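Local structure of SusD superfamily protein (Bacteroides thetaiotaomicron, 3MCX) at residues V19-A24 with N119-E124; A125-G130 with W202-L207. The protein is of unknown function but, as an outer-membrane member of the SusD family that binds zinc ions, probably takes part in capturing glycans at the cell surface. All coordinates share one frame; numbering follows the deposited sequence. Where two conformers were deposited one is given.

Contact 1 of 2, residues V19-A24 with N119-E124; sequences VTLDDA and NRIKSE
Ile121 meets Leu21 and Ala24 where the first turn of helix 21-36 packs against helix 115-140, in the helical part of a SusD-family protein, a family grouped with TPR-type helical folds. Ile121 has the most surface buried here. Its ethyl branch does most of the touching: CG1 stands opposite the carbonyl carbon (chi1 -68°) and the chain runs on extended, which carries CD1 across to the other helix. There Ile121 CD1 lies 3.8 Å from Leu21 CD1 and 4.2 Å from Ala24 CB. One methyl thus serves two residues a helical turn apart. Leu21 does not start out aimed at helix 115-140; its CG, trans to the backbone N at -179°, and the next torsion bring CD1 round to it. Ala24 does point at the partner, and its CA comes 7.5 Å from that of Ile121, the nearest backbone approach between the two segments. The second branch of Ile121 adds a looser touch, with CG2 4.1 Å from Ala24 O. Between segments 19-24 and 119-124 every contact is van der Waals in kind. Leu28 of helix 21-36 and Leu101 and Ile105 of helix 81-106 also touch Ile121, placing it among three helices. Within segment 119-124, Arg120 offers NH1 to Glu124 OE2 in a salt bridge, 3° from the guanidinium plane but above the carboxylate plane; the same pair ties the helices further along, Arg120 NH2 to Gln25 OE1 and Glu124 OE1 to Tyr32 OH, both of helix 21-36. At the start of that helix a capping box fixes the turn bearing Leu21: Thr20 is the N-cap, Thr20 N donates to Asp23 OD2, and Asp23 N returns a bond of 3.0 Å to Thr20 OG1.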
loop_
_atom_site.group_PDB
_atom_site.type_symbol
_atom_site.label_atom_id
_atom_site.label_comp_id
_atom_site.label_asym_id
_atom_site.label_seq_id
_atom_site.Cartn_x
_atom_site.Cartn_y
_atom_site.Cartn_z
ATOM N N VAL A 19 -14.559 -29.163 5.594
ATOM C CA VAL A 19 -14.421 -30.615 5.874
ATOM C C VAL A 19 -12.977 -31.081 5.622
ATOM O O VAL A 19 -12.373 -31.690 6.507
ATOM C CB VAL A 19 -15.399 -31.519 5.014
ATOM C CG1 VAL A 19 -15.211 -32.996 5.315
ATOM C CG2 VAL A 19 -16.852 -31.108 5.209
ATOM N N THR A 20 -12.452 -30.853 4.417
ATOM C CA THR A 20 -11.151 -31.403 4.035
ATOM C C THR A 20 -10.068 -30.331 4.023
ATOM O O THR A 20 -10.373 -29.148 4.032
ATOM C CB THR A 20 -11.194 -32.060 2.642
ATOM O OG1 THR A 20 -11.389 -31.042 1.650
ATOM C CG2 THR A 20 -12.312 -33.120 2.556
ATOM N N LEU A 21 -8.803 -30.766 3.997
ATOM C CA LEU A 21 -7.682 -29.868 3.829
ATOM C C LEU A 21 -7.872 -29.025 2.568
ATOM O O LEU A 21 -7.637 -27.813 2.574
ATOM C CB LEU A 21 -6.378 -30.652 3.755
ATOM C CG LEU A 21 -5.103 -29.826 3.597
ATOM C CD1 LEU A 21 -4.799 -28.945 4.826
ATOM C CD2 LEU A 21 -3.959 -30.781 3.347
ATOM N N ASP A 22 -8.315 -29.661 1.472
ATOM C CA ASP A 22 -8.497 -28.895 0.231
ATOM C C ASP A 22 -9.587 -27.838 0.397
ATOM O O ASP A 22 -9.431 -26.744 -0.114
ATOM C CB ASP A 22 -8.774 -29.764 -1.003
ATOM C CG ASP A 22 -8.629 -28.970 -2.314
ATOM O OD1 ASP A 22 -7.541 -28.399 -2.556
ATOM O OD2 ASP A 22 -9.605 -28.889 -3.085
ATOM N N ASP A 23 -10.664 -28.157 1.119
ATOM C CA ASP A 23 -11.696 -27.151 1.429
ATOM C C ASP A 23 -11.117 -25.964 2.205
ATOM O O ASP A 23 -11.456 -24.820 1.954
ATOM C CB ASP A 23 -12.835 -27.767 2.252
ATOM C CG ASP A 23 -13.652 -28.811 1.480
ATOM O OD1 ASP A 23 -13.713 -28.756 0.221
ATOM O OD2 ASP A 23 -14.230 -29.692 2.156
ATOM N N ALA A 24 -10.226 -26.237 3.154
ATOM C CA ALA A 24 -9.551 -25.161 3.869
ATOM C C ALA A 24 -8.690 -24.280 2.954
ATOM O O ALA A 24 -8.687 -23.064 3.062
ATOM C CB ALA A 24 -8.700 -25.746 4.985
ATOM N N ASN A 119 -1.272 -25.797 9.540
ATOM C CA ASN A 119 -0.590 -24.692 10.167
ATOM C C ASN A 119 -0.148 -23.618 9.180
ATOM O O ASN A 119 -0.165 -22.427 9.476
ATOM C CB ASN A 119 0.605 -25.196 10.947
ATOM C CG ASN A 119 1.022 -24.236 11.994
ATOM O OD1 ASN A 119 0.188 -23.770 12.765
ATOM N ND2 ASN A 119 2.309 -23.919 12.037
ATOM N N ARG A 120 0.209 -24.037 7.967
ATOM C CA ARG A 120 0.556 -23.065 6.937
ATOM C C ARG A 120 -0.653 -22.214 6.550
ATOM O O ARG A 120 -0.590 -20.998 6.470
ATOM C CB ARG A 120 1.089 -23.802 5.686
ATOM C CG ARG A 120 1.403 -22.843 4.566
ATOM C CD ARG A 120 1.737 -23.488 3.231
ATOM N NE ARG A 120 0.691 -24.395 2.769
ATOM C CZ ARG A 120 -0.450 -24.032 2.177
ATOM N NH1 ARG A 120 -0.759 -22.751 1.985
ATOM N NH2 ARG A 120 -1.312 -24.990 1.804
ATOM N N ILE A 121 -1.775 -22.894 6.307
ATOM C CA ILE A 121 -3.014 -22.196 5.975
ATOM C C ILE A 121 -3.408 -21.243 7.100
ATOM O O ILE A 121 -3.734 -20.110 6.858
ATOM C CB ILE A 121 -4.134 -23.183 5.679
ATOM C CG1 ILE A 121 -3.811 -23.928 4.377
ATOM C CG2 ILE A 121 -5.504 -22.475 5.602
ATOM C CD1 ILE A 121 -4.664 -25.159 4.141
ATOM N N LYS A 122 -3.314 -21.727 8.340
ATOM C CA LYS A 122 -3.608 -20.858 9.498
ATOM C C LYS A 122 -2.685 -19.644 9.547
ATOM O O LYS A 122 -3.126 -18.517 9.807
ATOM C CB LYS A 122 -3.449 -21.670 10.765
ATOM C CG LYS A 122 -3.670 -20.917 12.077
ATOM C CD LYS A 122 -3.362 -21.826 13.258
ATOM C CE LYS A 122 -3.314 -21.061 14.534
ATOM N NZ LYS A 122 -2.840 -21.955 15.631
ATOM N N SER A 123 -1.406 -19.877 9.295
ATOM C CA SER A 123 -0.430 -18.803 9.345
ATOM C C SER A 123 -0.639 -17.742 8.272
ATOM O O SER A 123 -0.517 -16.544 8.520
ATOM C CB SER A 123 0.975 -19.368 9.231
ATOM O OG SER A 123 1.256 -20.159 10.377
ATOM N N GLU A 124 -0.931 -18.179 7.048
ATOM C CA GLU A 124 -1.286 -17.241 6.005
ATOM C C GLU A 124 -2.544 -16.425 6.339
ATOM O O GLU A 124 -2.586 -15.216 6.123
ATOM C CB GLU A 124 -1.443 -17.984 4.675
ATOM C CG GLU A 124 -0.113 -18.556 4.164
ATOM C CD GLU A 124 -0.221 -19.260 2.831
ATOM O OE1 GLU A 124 -0.981 -18.771 1.967
ATOM O OE2 GLU A 124 0.472 -20.284 2.651
#

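Contact 2 of 2, residues A125-G130 with W202-L207; sequences ALVMRG and WAAQAL
Val127 and Ala204 mark the closest backbone approach between segments 125-130 and 202-207 of helices 115-140 and 201-214, their CA atoms 6.8 Å apart, and both point their CB atoms at the opposing segment. Val127 carries the contact and has the largest buried area, its two methyls being divided between two partners. CG2 faces Ala204, 4.0 Å from its CB, while CG1 reaches Leu207, 4.1 Å from its CD1. This division follows from the valine torsion: CG1 is trans to the backbone N (chi1 -177°), leaving CG2 opposite the carbonyl carbon, and the fork spans two positions one turn apart, on one face of helix 201-214. The small CB of Ala204 accompanies the close CA spacing, whereas Leu207 reaches back with its isobutyl group, CG beside its own backbone N at -69°, to present CD1 at an angle to the valine. The three touching side chains are buried and wholly apolar: methyl-to-methyl helix packing inside the helical part of the SusD-family chain. Ala186 of helix 172-186 also touches Val127, and Leu187 and Leu190, in the loop that follows, touch Ala204. On other sides of helix 115-140, Ala125 and Met128, a selenomethionine, pack on helix 81-106, and Arg129 forms a salt bridge with Asp182 of helix 172-186; beyond helix 201-214, Gln205 and Trp202 meet helix 218-231.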
loop_
_atom_site.group_PDB
_atom_site.type_symbol
_atom_site.label_atom_id
_atom_site.label_comp_id
_atom_site.label_asym_id
_atom_site.label_seq_id
_atom_site.Cartn_x
_atom_site.Cartn_y
_atom_site.Cartn_z
ATOM N N ALA A 125 -3.555 -17.098 6.887
ATOM C CA ALA A 125 -4.750 -16.390 7.359
ATOM C C ALA A 125 -4.397 -15.341 8.438
ATOM O O ALA A 125 -4.954 -14.257 8.454
ATOM C CB ALA A 125 -5.784 -17.399 7.897
ATOM N N LEU A 126 -3.500 -15.696 9.349
ATOM C CA LEU A 126 -3.060 -14.785 10.403
ATOM C C LEU A 126 -2.386 -13.568 9.841
ATOM O O LEU A 126 -2.664 -12.444 10.272
ATOM C CB LEU A 126 -2.127 -15.500 11.409
ATOM C CG LEU A 126 -2.790 -16.317 12.535
ATOM C CD1 LEU A 126 -1.735 -17.187 13.241
ATOM C CD2 LEU A 126 -3.551 -15.364 13.530
ATOM N N VAL A 127 -1.526 -13.751 8.842
ATOM C CA VAL A 127 -0.869 -12.599 8.228
ATOM C C VAL A 127 -1.912 -11.714 7.535
ATOM O O VAL A 127 -1.899 -10.493 7.665
ATOM C CB VAL A 127 0.282 -12.940 7.242
ATOM C CG1 VAL A 127 0.920 -11.626 6.729
ATOM C CG2 VAL A 127 1.330 -13.755 7.893
HETATM N N MSE A 128 -2.847 -12.338 6.818
HETATM C CA MSE A 128 -3.907 -11.562 6.191
HETATM C C MSE A 128 -4.771 -10.835 7.222
HETATM O O MSE A 128 -5.208 -9.718 6.983
HETATM C CB MSE A 128 -4.759 -12.449 5.298
HETATM C CG MSE A 128 -5.805 -11.705 4.513
HETATM SE SE MSE A 128 -5.143 -10.271 3.368
HETATM C CE MSE A 128 -3.379 -10.989 2.919
ATOM N N ARG A 129 -5.045 -11.457 8.355
ATOM C CA ARG A 129 -5.810 -10.766 9.416
ATOM C C ARG A 129 -5.050 -9.539 9.935
ATOM O O ARG A 129 -5.615 -8.469 10.125
ATOM C CB ARG A 129 -6.114 -11.701 10.579
ATOM C CG ARG A 129 -7.212 -11.179 11.506
ATOM C CD ARG A 129 -7.595 -12.142 12.579
ATOM N NE ARG A 129 -6.555 -12.360 13.573
ATOM C CZ ARG A 129 -6.634 -13.262 14.534
ATOM N NH1 ARG A 129 -7.692 -14.031 14.621
ATOM N NH2 ARG A 129 -5.652 -13.397 15.438
ATOM N N GLY A 130 -3.770 -9.715 10.185
ATOM C CA GLY A 130 -2.943 -8.613 10.655
ATOM C C GLY A 130 -2.795 -7.506 9.644
ATOM O O GLY A 130 -2.948 -6.306 9.958
ATOM N N TRP A 202 9.141 -14.552 3.937
ATOM C CA TRP A 202 9.826 -13.343 3.456
ATOM C C TRP A 202 8.849 -12.189 3.304
ATOM O O TRP A 202 9.163 -11.063 3.709
ATOM C CB TRP A 202 10.617 -13.648 2.166
ATOM C CG TRP A 202 11.459 -14.851 2.375
ATOM C CD1 TRP A 202 11.262 -16.096 1.850
ATOM C CD2 TRP A 202 12.554 -14.969 3.290
ATOM N NE1 TRP A 202 12.189 -16.957 2.338
ATOM C CE2 TRP A 202 12.982 -16.307 3.250
ATOM C CE3 TRP A 202 13.217 -14.074 4.137
ATOM C CZ2 TRP A 202 14.054 -16.782 4.018
ATOM C CZ3 TRP A 202 14.279 -14.532 4.885
ATOM C CH2 TRP A 202 14.678 -15.882 4.839
ATOM N N ALA A 203 7.671 -12.458 2.744
ATOM C CA ALA A 203 6.627 -11.453 2.623
ATOM C C ALA A 203 6.203 -10.936 4.003
ATOM O O ALA A 203 5.987 -9.742 4.205
ATOM C CB ALA A 203 5.401 -12.035 1.908
ATOM N N ALA A 204 6.003 -11.859 4.931
ATOM C CA ALA A 204 5.568 -11.479 6.267
ATOM C C ALA A 204 6.602 -10.620 7.020
ATOM O O ALA A 204 6.243 -9.632 7.660
ATOM C CB ALA A 204 5.166 -12.730 7.107
ATOM N N GLN A 205 7.876 -10.961 6.921
ATOM C CA GLN A 205 8.904 -10.122 7.533
ATOM C C GLN A 205 8.979 -8.772 6.823
ATOM O O GLN A 205 9.164 -7.759 7.492
ATOM C CB GLN A 205 10.272 -10.823 7.518
ATOM C CG GLN A 205 10.474 -11.847 8.610
ATOM C CD GLN A 205 10.720 -11.179 9.969
ATOM O OE1 GLN A 205 9.832 -10.547 10.527
ATOM N NE2 GLN A 205 11.934 -11.293 10.474
ATOM N N ALA A 206 8.825 -8.750 5.501
ATOM C CA ALA A 206 8.799 -7.496 4.741
ATOM C C ALA A 206 7.647 -6.622 5.228
ATOM O O ALA A 206 7.827 -5.434 5.514
ATOM C CB ALA A 206 8.657 -7.780 3.226
ATOM N N LEU A 207 6.465 -7.212 5.367
ATOM C CA LEU A 207 5.318 -6.441 5.854
ATOM C C LEU A 207 5.536 -5.966 7.294
ATOM O O LEU A 207 5.193 -4.818 7.641
ATOM C CB LEU A 207 4.029 -7.263 5.783
ATOM C CG LEU A 207 3.542 -7.550 4.363
ATOM C CD1 LEU A 207 2.452 -8.656 4.424
ATOM C CD2 LEU A 207 3.076 -6.234 3.651
#

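Both contacts use helix 115-140, on adjoining six-residue segments whose contact centres lie about 16 Å apart, and they close in series along the chain. Contact 1 joins it to an earlier helix, 21-36, and contact 2 to a later one, 201-214. Their depth differs: contact 1 is centred about 26 Å from the centre of the chain and includes the partly exposed Leu21, whereas contact 2 is about 13 Å from it and has only buried touching residues. In each, a branched aliphatic residue of helix 115-140 meets an alanine and a leucine. Around contact 1, however, Arg120 and Glu124 also bond to helix 21-36, whereas Val127, Ala204 and Leu207 are joined by methyl packing alone.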